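Local coordinates for protein chitinase A (Cycas revoluta, PDB 4MNK) that probably hydrolyses chitin as a plant class V chitinase of glycoside hydrolase family 18, and binds N-acetylglucosamine oligosaccharide, at residues F201-P205 against R243-L247; N250-I255 against Y296-W301; F86-S91 against N130-L134. One frame throughout, in Å; residues are numbered along the deposited sequence.

Interaction 1 of 3, residues F201-P205 against R243-L247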
loop_
_atom_site.group_PDB
_atom_site.type_symbol
_atom_site.label_atom_id
_atom_site.label_comp_id
_atom_site.label_asym_id
_atom_site.label_seq_id
_atom_site.Cartn_x
_atom_site.Cartn_y
_atom_site.Cartn_z
ATOM N N PHE A 201 3.691 15.241 19.156
ATOM C CA PHE A 201 2.839 14.473 20.058
ATOM C C PHE A 201 2.674 13.068 19.498
ATOM O O PHE A 201 2.703 12.877 18.281
ATOM C CB PHE A 201 1.461 15.124 20.209
ATOM C CG PHE A 201 1.484 16.430 20.946
ATOM C CD1 PHE A 201 1.643 16.464 22.321
ATOM C CD2 PHE A 201 1.336 17.625 20.264
ATOM C CE1 PHE A 201 1.663 17.667 23.000
ATOM C CE2 PHE A 201 1.355 18.830 20.937
ATOM C CZ PHE A 201 1.521 18.850 22.305
ATOM N N THR A 202 2.501 12.090 20.385
ATOM C CA THR A 202 2.219 10.713 19.963
ATOM C C THR A 202 0.770 10.585 19.516
ATOM O O THR A 202 -0.112 11.294 20.012
ATOM C CB THR A 202 2.491 9.681 21.077
ATOM O OG1 THR A 202 1.595 9.902 22.173
ATOM C CG2 THR A 202 3.939 9.763 21.561
ATOM N N GLY A 203 0.534 9.682 18.571
ATOM C CA GLY A 203 -0.800 9.441 18.035
ATOM C C GLY A 203 -0.888 8.079 17.376
ATOM O O GLY A 203 0.114 7.369 17.265
ATOM N N ALA A 204 -2.094 7.720 16.942
ATOM C CA ALA A 204 -2.341 6.444 16.273
ATOM C C ALA A 204 -2.155 6.613 14.764
ATOM O O ALA A 204 -2.997 7.226 14.103
ATOM C CB ALA A 204 -3.740 5.943 16.598
ATOM N N PRO A 205 -1.052 6.068 14.209
ATOM C CA PRO A 205 -0.693 6.343 12.811
ATOM C C PRO A 205 -1.686 5.810 11.777
ATOM O O PRO A 205 -1.715 6.300 10.648
ATOM C CB PRO A 205 0.665 5.651 12.649
ATOM C CG PRO A 205 1.172 5.450 14.033
ATOM C CD PRO A 205 -0.035 5.234 14.874
ATOM N N ARG A 243 4.738 3.736 13.540
ATOM C CA ARG A 243 5.447 5.008 13.594
ATOM C C ARG A 243 5.916 5.256 15.019
ATOM O O ARG A 243 5.155 5.066 15.974
ATOM C CB ARG A 243 4.557 6.152 13.106
ATOM C CG ARG A 243 4.271 6.133 11.611
ATOM C CD ARG A 243 5.435 6.698 10.824
ATOM N NE ARG A 243 5.286 6.476 9.391
ATOM C CZ ARG A 243 6.281 6.560 8.515
ATOM N NH1 ARG A 243 7.509 6.860 8.921
ATOM N NH2 ARG A 243 6.049 6.338 7.230
ATOM N N SER A 244 7.168 5.675 15.155
ATOM C CA SER A 244 7.788 5.809 16.464
ATOM C C SER A 244 8.221 7.234 16.771
ATOM O O SER A 244 8.562 8.009 15.868
ATOM C CB SER A 244 8.991 4.874 16.573
ATOM O OG SER A 244 9.996 5.267 15.660
ATOM N N TRP A 245 8.224 7.543 18.063
ATOM C CA TRP A 245 8.626 8.838 18.587
ATOM C C TRP A 245 9.594 8.627 19.741
ATOM O O TRP A 245 9.603 7.563 20.374
ATOM C CB TRP A 245 7.422 9.563 19.181
ATOM C CG TRP A 245 6.425 10.183 18.252
ATOM C CD1 TRP A 245 6.357 11.497 17.886
ATOM C CD2 TRP A 245 5.297 9.542 17.645
ATOM N NE1 TRP A 245 5.277 11.708 17.066
ATOM C CE2 TRP A 245 4.609 10.524 16.901
ATOM C CE3 TRP A 245 4.814 8.227 17.636
ATOM C CZ2 TRP A 245 3.455 10.239 16.169
ATOM C CZ3 TRP A 245 3.668 7.943 16.897
ATOM C CH2 TRP A 245 3.004 8.946 16.174
ATOM N N LEU A 246 10.384 9.658 20.028
ATOM C CA LEU A 246 11.092 9.760 21.297
ATOM C C LEU A 246 10.266 10.643 22.225
ATOM O O LEU A 246 9.873 11.751 21.847
ATOM C CB LEU A 246 12.495 10.342 21.106
ATOM C CG LEU A 246 13.467 9.541 20.233
ATOM C CD1 LEU A 246 14.785 10.283 20.079
ATOM C CD2 LEU A 246 13.703 8.145 20.795
ATOM N N LEU A 247 9.990 10.143 23.426
ATOM C CA LEU A 247 9.164 10.858 24.394
ATOM C C LEU A 247 9.926 11.991 25.060
ATOM O O LEU A 247 11.117 11.861 25.356
ATOM C CB LEU A 247 8.630 9.899 25.461
ATOM C CG LEU A 247 7.682 8.790 24.997
ATOM C CD1 LEU A 247 7.470 7.783 26.110
ATOM C CD2 LEU A 247 6.351 9.356 24.520
#
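Trp245 projects from near the end of strand 234-247 and meets the loop segment 201-205 with its ring. The backbone of Thr202 lies over one face of the indole. Thr202 CA sits above the six-membered ring, 3.9 Å from its centroid and 11° off the ring normal. This is a CH-pi contact with a backbone carbon. The carbonyl carbon of Phe201 lies over the same face of the indole, nearer its rim on the NE1 side. The indole CG is anti to the carbonyl carbon of Trp245 (chi1 -76°), which turns the ring toward the loop. Phe201 O comes within 3.1 Å of Trp245 NE1, but the angle is too poor for a hydrogen bond. The NE1 proton goes instead to Glu199 O, just before the segment. Gly203 O lies 3.5 Å from Trp245 CH2.

The methyl of Thr202 passes the indole and reaches Leu247 at the strand end, with CG2 3.8 Å from Leu247 CD2. Its hydroxyl takes another direction and bonds to Gly254 O and to the backbone N of Ala257. Pro205 closes the other end of the contact. Its CG rests 3.6 Å from Arg243 CB, and the same CG approaches the edge of the indole near its plane. The Arg243 chain bends at chi2 (-80°), and its guanidinium group leads away to a salt bridge with Asp193. Arg243 and Asp193 both belong to the pocket that holds the bound glycan.

Loop backbone therefore covers the indole face through Thr202 CA and Phe201 C, with the carbonyl oxygens of Phe201 and Gly203 oblique to the ring. The indole N-H is satisfied within the loop. Arg243 divides its roles: aliphatic carbons pack on the loop, while the charged end turns to Asp193 and the sugar pocket.

Interaction 2 of 3, residues N250-I255 against Y296-W301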
loop_
_atom_site.group_PDB
_atom_site.type_symbol
_atom_site.label_atom_id
_atom_site.label_comp_id
_atom_site.label_asym_id
_atom_site.label_seq_id
_atom_site.Cartn_x
_atom_site.Cartn_y
_atom_site.Cartn_z
ATOM N N ASN A 250 9.465 10.404 30.237
ATOM C CA ASN A 250 9.239 8.957 30.352
ATOM C C ASN A 250 8.021 8.550 31.184
ATOM O O ASN A 250 7.618 7.385 31.172
ATOM C CB ASN A 250 10.498 8.253 30.878
ATOM C CG ASN A 250 11.621 8.217 29.859
ATOM O OD1 ASN A 250 11.573 8.898 28.835
ATOM N ND2 ASN A 250 12.646 7.422 30.140
ATOM N N ASN A 251 7.438 9.504 31.905
ATOM C CA ASN A 251 6.228 9.237 32.686
ATOM C C ASN A 251 4.936 9.650 31.974
ATOM O O ASN A 251 3.839 9.477 32.512
ATOM C CB ASN A 251 6.322 9.855 34.089
ATOM C CG ASN A 251 6.595 11.352 34.067
ATOM O OD1 ASN A 251 6.610 11.987 33.008
ATOM N ND2 ASN A 251 6.809 11.924 35.245
ATOM N N GLU A 252 5.078 10.201 30.771
ATOM C CA GLU A 252 3.933 10.508 29.917
ATOM C C GLU A 252 4.006 9.605 28.698
ATOM O O GLU A 252 4.792 9.841 27.778
ATOM C CB GLU A 252 3.912 11.985 29.526
ATOM C CG GLU A 252 3.625 12.911 30.695
ATOM C CD GLU A 252 3.533 14.357 30.281
ATOM O OE1 GLU A 252 2.536 14.730 29.623
ATOM O OE2 GLU A 252 4.455 15.122 30.627
ATOM N N VAL A 253 3.179 8.563 28.712
ATOM C CA VAL A 253 3.369 7.413 27.826
ATOM C C VAL A 253 2.134 7.025 27.017
ATOM O O VAL A 253 2.155 6.022 26.300
ATOM C CB VAL A 253 3.857 6.171 28.624
ATOM C CG1 VAL A 253 5.251 6.401 29.189
ATOM C CG2 VAL A 253 2.871 5.817 29.742
ATOM N N GLY A 254 1.063 7.804 27.136
ATOM C CA GLY A 254 -0.178 7.513 26.424
ATOM C C GLY A 254 -0.241 8.199 25.075
ATOM O O GLY A 254 0.757 8.752 24.603
ATOM N N ILE A 255 -1.416 8.152 24.451
ATOM C CA ILE A 255 -1.667 8.887 23.212
ATOM C C ILE A 255 -1.782 10.375 23.535
ATOM O O ILE A 255 -2.455 10.756 24.497
ATOM C CB ILE A 255 -2.929 8.357 22.472
ATOM C CG1 ILE A 255 -2.593 7.041 21.758
ATOM C CG2 ILE A 255 -3.475 9.394 21.476
ATOM C CD1 ILE A 255 -3.782 6.311 21.175
ATOM N N TYR A 296 5.553 1.113 24.586
ATOM C CA TYR A 296 6.556 2.052 25.064
ATOM C C TYR A 296 7.517 1.407 26.048
ATOM O O TYR A 296 7.152 0.488 26.783
ATOM C CB TYR A 296 5.892 3.290 25.685
ATOM C CG TYR A 296 5.045 2.986 26.902
ATOM C CD1 TYR A 296 3.685 2.700 26.776
ATOM C CD2 TYR A 296 5.607 2.968 28.180
ATOM C CE1 TYR A 296 2.904 2.413 27.892
ATOM C CE2 TYR A 296 4.837 2.677 29.300
ATOM C CZ TYR A 296 3.490 2.401 29.147
ATOM O OH TYR A 296 2.728 2.120 30.258
ATOM N N LYS A 297 8.750 1.899 26.039
ATOM C CA LYS A 297 9.761 1.539 27.017
ATOM C C LYS A 297 10.700 2.725 27.116
ATOM O O LYS A 297 11.155 3.244 26.097
ATOM C CB LYS A 297 10.537 0.287 26.594
ATOM C CG LYS A 297 11.397 -0.290 27.722
ATOM C CD LYS A 297 12.059 -1.612 27.358
ATOM C CE LYS A 297 13.444 -1.407 26.778
ATOM N NZ LYS A 297 14.152 -2.701 26.534
ATOM N N ASP A 298 10.979 3.156 28.343
ATOM C CA ASP A 298 11.824 4.324 28.581
ATOM C C ASP A 298 11.353 5.505 27.717
ATOM O O ASP A 298 10.198 5.910 27.838
ATOM C CB ASP A 298 13.304 3.962 28.405
ATOM C CG ASP A 298 13.751 2.887 29.387
ATOM O OD1 ASP A 298 13.365 2.971 30.574
ATOM O OD2 ASP A 298 14.471 1.950 28.982
ATOM N N ASN A 299 12.202 6.031 26.838
ATOM C CA ASN A 299 11.806 7.174 26.005
ATOM C C ASN A 299 11.323 6.831 24.588
ATOM O O ASN A 299 11.192 7.721 23.750
ATOM C CB ASN A 299 12.925 8.228 25.954
ATOM C CG ASN A 299 14.140 7.763 25.174
ATOM O OD1 ASN A 299 14.464 6.574 25.145
ATOM N ND2 ASN A 299 14.826 8.708 24.539
ATOM N N VAL A 300 11.050 5.555 24.322
ATOM C CA VAL A 300 10.617 5.130 22.987
ATOM C C VAL A 300 9.141 4.726 22.986
ATOM O O VAL A 300 8.699 3.961 23.842
ATOM C CB VAL A 300 11.518 3.993 22.430
ATOM C CG1 VAL A 300 11.016 3.505 21.077
ATOM C CG2 VAL A 300 12.962 4.464 22.311
ATOM N N TRP A 301 8.394 5.254 22.018
ATOM C CA TRP A 301 6.956 5.030 21.897
ATOM C C TRP A 301 6.657 4.710 20.442
ATOM O O TRP A 301 7.121 5.413 19.545
ATOM C CB TRP A 301 6.221 6.309 22.294
ATOM C CG TRP A 301 4.739 6.210 22.579
ATOM C CD1 TRP A 301 4.156 6.158 23.811
ATOM C CD2 TRP A 301 3.657 6.222 21.629
ATOM N NE1 TRP A 301 2.789 6.119 23.695
ATOM C CE2 TRP A 301 2.453 6.158 22.368
ATOM C CE3 TRP A 301 3.587 6.274 20.230
ATOM C CZ2 TRP A 301 1.194 6.148 21.757
ATOM C CZ3 TRP A 301 2.326 6.255 19.623
ATOM C CH2 TRP A 301 1.152 6.194 20.389
HETATM O O HOH W 1 8.517 5.105 29.958
#
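Tyr296 presents one ring face to Val253. Val253 CB stands over the ring centre, 3.5 Å from the centroid and 7° off the normal, a CH-pi contact. The two side chains cross at about a right angle. Both methyls of Val253 spread over the ring, and CG2 comes 3.5 Å from Tyr296 CZ. Tyr296 CG lies between its own backbone N and carbonyl carbon (chi1 62°), a rotation that turns the ring face to the valine.

Strand 292-297 then turns back into strand 300-304. Lys297 to Val300 form a type II' beta turn of a beta hairpin. Loop 250-255 follows strand 234-247 and packs on this surface hairpin, probably in the family's alpha+beta insertion. At Asp298 the backbone meets Asn250, whose ND2 lies 3.3 Å from Asp298 C. A water joins the two backbones, donating to Asn250 O at 2.7 Å and to Asp298 O at 2.8 Å. Asn299 lies beside Asn250, pointing the same way, with their amide planes 42° apart. Asn250 OD1 touches Asn299 CB at 3.3 Å.

Trp301 ends the segment and is buried. Its NE1 donates to Val253 O at 2.7 Å. The bond is bent, and the oxygen lies in the indole plane, but the donor stands above the carbonyl plane of Val253. Ile255 CG1 packs near the ring edge, 3.9 Å from Trp301 CZ2. Beyond the segments, the ring stacks on Tyr294 and meets Trp245.

The buried indole N-H is thus satisfied by Val253 O, the valine covers the tyrosine face, and water mediates between two carbonyl oxygens that could not bond directly.

Interaction 3 of 3, residues F86-S91 against N130-L134; sequences FAKLNS and NFVKL
Asn90 and Asn130 form the closest backbone approach of the two segments, with their CA atoms 5.1 Å apart. The packing here is by van der Waals contact. Asn90 CB lies 3.6 Å from Asn130 CB, and Asn90 O touches the same carbon. The Asn90 amide runs alongside Phe131, pointing the same way, with amide and ring planes 27° apart. Its ND2 is 3.7 Å from Phe131 CD2, while OD1 faces Leu134 CD2 at 3.3 Å. Asn90 CG is anti to its carbonyl carbon (chi1 -64°), which points ND2 toward Phe131 and OD1 toward Leu134.

Apolar contacts gather round Leu134. Its CD2 meets the edge of the Phe86 ring, and its CD1 lies 4.1 Å from Leu89 CD2. Both pairs cross at about a right angle. Helices 80-90 and 125-149 belong to the helical layer outside the TIM barrel of family 18, and their short segments cross at 69° with axes 9.4 Å apart. Tyr119, at the end of strand 114-119, stacks on Phe86 and meets Phe131 edge-to-face.

The polar links are few. A water donates to Ala87 O and accepts from Asn130 ND2 at 2.9 Å, bridging the helices. Asn130 OD1 accepts a weak hydrogen bond from Lys133 NZ, one turn along its own helix. Asn90 O accepts from Arg96 of helix 93-110.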
loop_
_atom_site.group_PDB
_atom_site.type_symbol
_atom_site.label_atom_id
_atom_site.label_comp_id
_atom_site.label_asym_id
_atom_site.label_seq_id
_atom_site.Cartn_x
_atom_site.Cartn_y
_atom_site.Cartn_z
ATOM N N PHE A 86 6.554 10.563 -12.956
ATOM C CA PHE A 86 5.167 10.470 -13.420
ATOM C C PHE A 86 4.685 11.794 -14.012
ATOM O O PHE A 86 4.021 11.811 -15.048
ATOM C CB PHE A 86 4.220 10.036 -12.299
ATOM C CG PHE A 86 3.999 8.548 -12.216
ATOM C CD1 PHE A 86 4.415 7.839 -11.095
ATOM C CD2 PHE A 86 3.353 7.859 -13.242
ATOM C CE1 PHE A 86 4.201 6.467 -11.001
ATOM C CE2 PHE A 86 3.141 6.487 -13.158
ATOM C CZ PHE A 86 3.566 5.792 -12.032
ATOM N N ALA A 87 5.026 12.902 -13.356
ATOM C CA ALA A 87 4.613 14.224 -13.825
ATOM C C ALA A 87 5.214 14.544 -15.196
ATOM O O ALA A 87 4.527 15.082 -16.067
ATOM C CB ALA A 87 4.971 15.294 -12.805
ATOM N N LYS A 88 6.485 14.197 -15.393
ATOM C CA LYS A 88 7.140 14.378 -16.693
ATOM C C LYS A 88 6.514 13.475 -17.751
ATOM O O LYS A 88 6.191 13.921 -18.856
ATOM C CB LYS A 88 8.641 14.095 -16.596
ATOM C CG LYS A 88 9.443 15.195 -15.920
ATOM C CD LYS A 88 10.943 14.929 -15.972
ATOM C CE LYS A 88 11.363 13.852 -14.981
ATOM N NZ LYS A 88 12.836 13.631 -14.983
ATOM N N LEU A 89 6.341 12.204 -17.393
ATOM C CA LEU A 89 5.744 11.205 -18.269
ATOM C C LEU A 89 4.367 11.614 -18.774
ATOM O O LEU A 89 4.105 11.592 -19.978
ATOM C CB LEU A 89 5.629 9.872 -17.522
ATOM C CG LEU A 89 4.730 8.787 -18.117
ATOM C CD1 LEU A 89 5.243 8.305 -19.460
ATOM C CD2 LEU A 89 4.608 7.637 -17.140
ATOM N N ASN A 90 3.488 11.982 -17.847
ATOM C CA ASN A 90 2.072 12.111 -18.164
ATOM C C ASN A 90 1.742 13.297 -19.068
ATOM O O ASN A 90 0.687 13.323 -19.697
ATOM C CB ASN A 90 1.233 12.128 -16.883
ATOM C CG ASN A 90 1.321 10.823 -16.106
ATOM O OD1 ASN A 90 1.709 9.787 -16.650
ATOM N ND2 ASN A 90 0.959 10.869 -14.828
ATOM N N SER A 91 2.661 14.259 -19.146
ATOM C CA SER A 91 2.491 15.443 -19.990
ATOM C C SER A 91 2.938 15.215 -21.440
ATOM O O SER A 91 2.714 16.066 -22.303
ATOM C CB SER A 91 3.251 16.625 -19.381
ATOM O OG SER A 91 2.980 17.832 -20.074
ATOM N N ASN A 130 -3.557 14.782 -16.493
ATOM C CA ASN A 130 -2.593 14.035 -17.292
ATOM C C ASN A 130 -2.497 12.564 -16.886
ATOM O O ASN A 130 -2.257 11.699 -17.730
ATOM C CB ASN A 130 -1.225 14.715 -17.269
ATOM C CG ASN A 130 -1.216 16.044 -18.015
ATOM O OD1 ASN A 130 -2.155 16.376 -18.746
ATOM N ND2 ASN A 130 -0.146 16.807 -17.839
ATOM N N PHE A 131 -2.692 12.288 -15.597
ATOM C CA PHE A 131 -2.739 10.913 -15.093
ATOM C C PHE A 131 -3.945 10.174 -15.673
ATOM O O PHE A 131 -3.839 9.005 -16.042
ATOM C CB PHE A 131 -2.769 10.912 -13.560
ATOM C CG PHE A 131 -2.556 9.555 -12.925
ATOM C CD1 PHE A 131 -3.308 9.186 -11.817
ATOM C CD2 PHE A 131 -1.596 8.664 -13.406
ATOM C CE1 PHE A 131 -3.119 7.951 -11.195
ATOM C CE2 PHE A 131 -1.403 7.421 -12.792
ATOM C CZ PHE A 131 -2.167 7.069 -11.684
ATOM N N VAL A 132 -5.078 10.872 -15.772
ATOM C CA VAL A 132 -6.271 10.353 -16.447
ATOM C C VAL A 132 -5.944 9.888 -17.875
ATOM O O VAL A 132 -6.377 8.812 -18.290
ATOM C CB VAL A 132 -7.426 11.400 -16.436
ATOM C CG1 VAL A 132 -8.472 11.113 -17.516
ATOM C CG2 VAL A 132 -8.076 11.461 -15.061
ATOM N N LYS A 133 -5.170 10.689 -18.611
ATOM C CA LYS A 133 -4.753 10.327 -19.969
ATOM C C LYS A 133 -3.949 9.028 -19.965
ATOM O O LYS A 133 -4.235 8.121 -20.740
ATOM C CB LYS A 133 -3.938 11.449 -20.619
ATOM C CG LYS A 133 -4.696 12.755 -20.833
ATOM C CD LYS A 133 -3.786 13.822 -21.427
ATOM C CE LYS A 133 -4.409 15.203 -21.341
ATOM N NZ LYS A 133 -3.497 16.245 -21.892
ATOM N N LEU A 134 -2.957 8.940 -19.080
ATOM C CA LEU A 134 -2.126 7.738 -18.976
ATOM C C LEU A 134 -2.959 6.494 -18.682
ATOM O O LEU A 134 -2.836 5.477 -19.369
ATOM C CB LEU A 134 -1.045 7.900 -17.899
ATOM C CG LEU A 134 -0.073 6.720 -17.763
ATOM C CD1 LEU A 134 1.008 6.783 -18.840
ATOM C CD2 LEU A 134 0.545 6.674 -16.369
HETATM O O HOH W 2 1.888 15.722 -16.155
#

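In the fold
Interaction 3 comes first along the chain, followed by interaction 1 and then interaction 2. Interactions 1 and 2 are neighbours, with centres about 9 Å apart. They share a sheet, in which strands 234-247 and 300-304 run antiparallel. Probable backbone hydrogen bonds join Leu247 N to Asn299 O and Trp245 N to Trp301 O. Together they build one continuous region that runs along strand 234-247 from the glycan-binding side out to the surface. Interaction 3 packs outer helices of the barrel, with its centre about 36 Å from that of interaction 1 and 45 Å from that of interaction 2, across the chain's centre from the latter. All three belong to the family 18 catalytic fold.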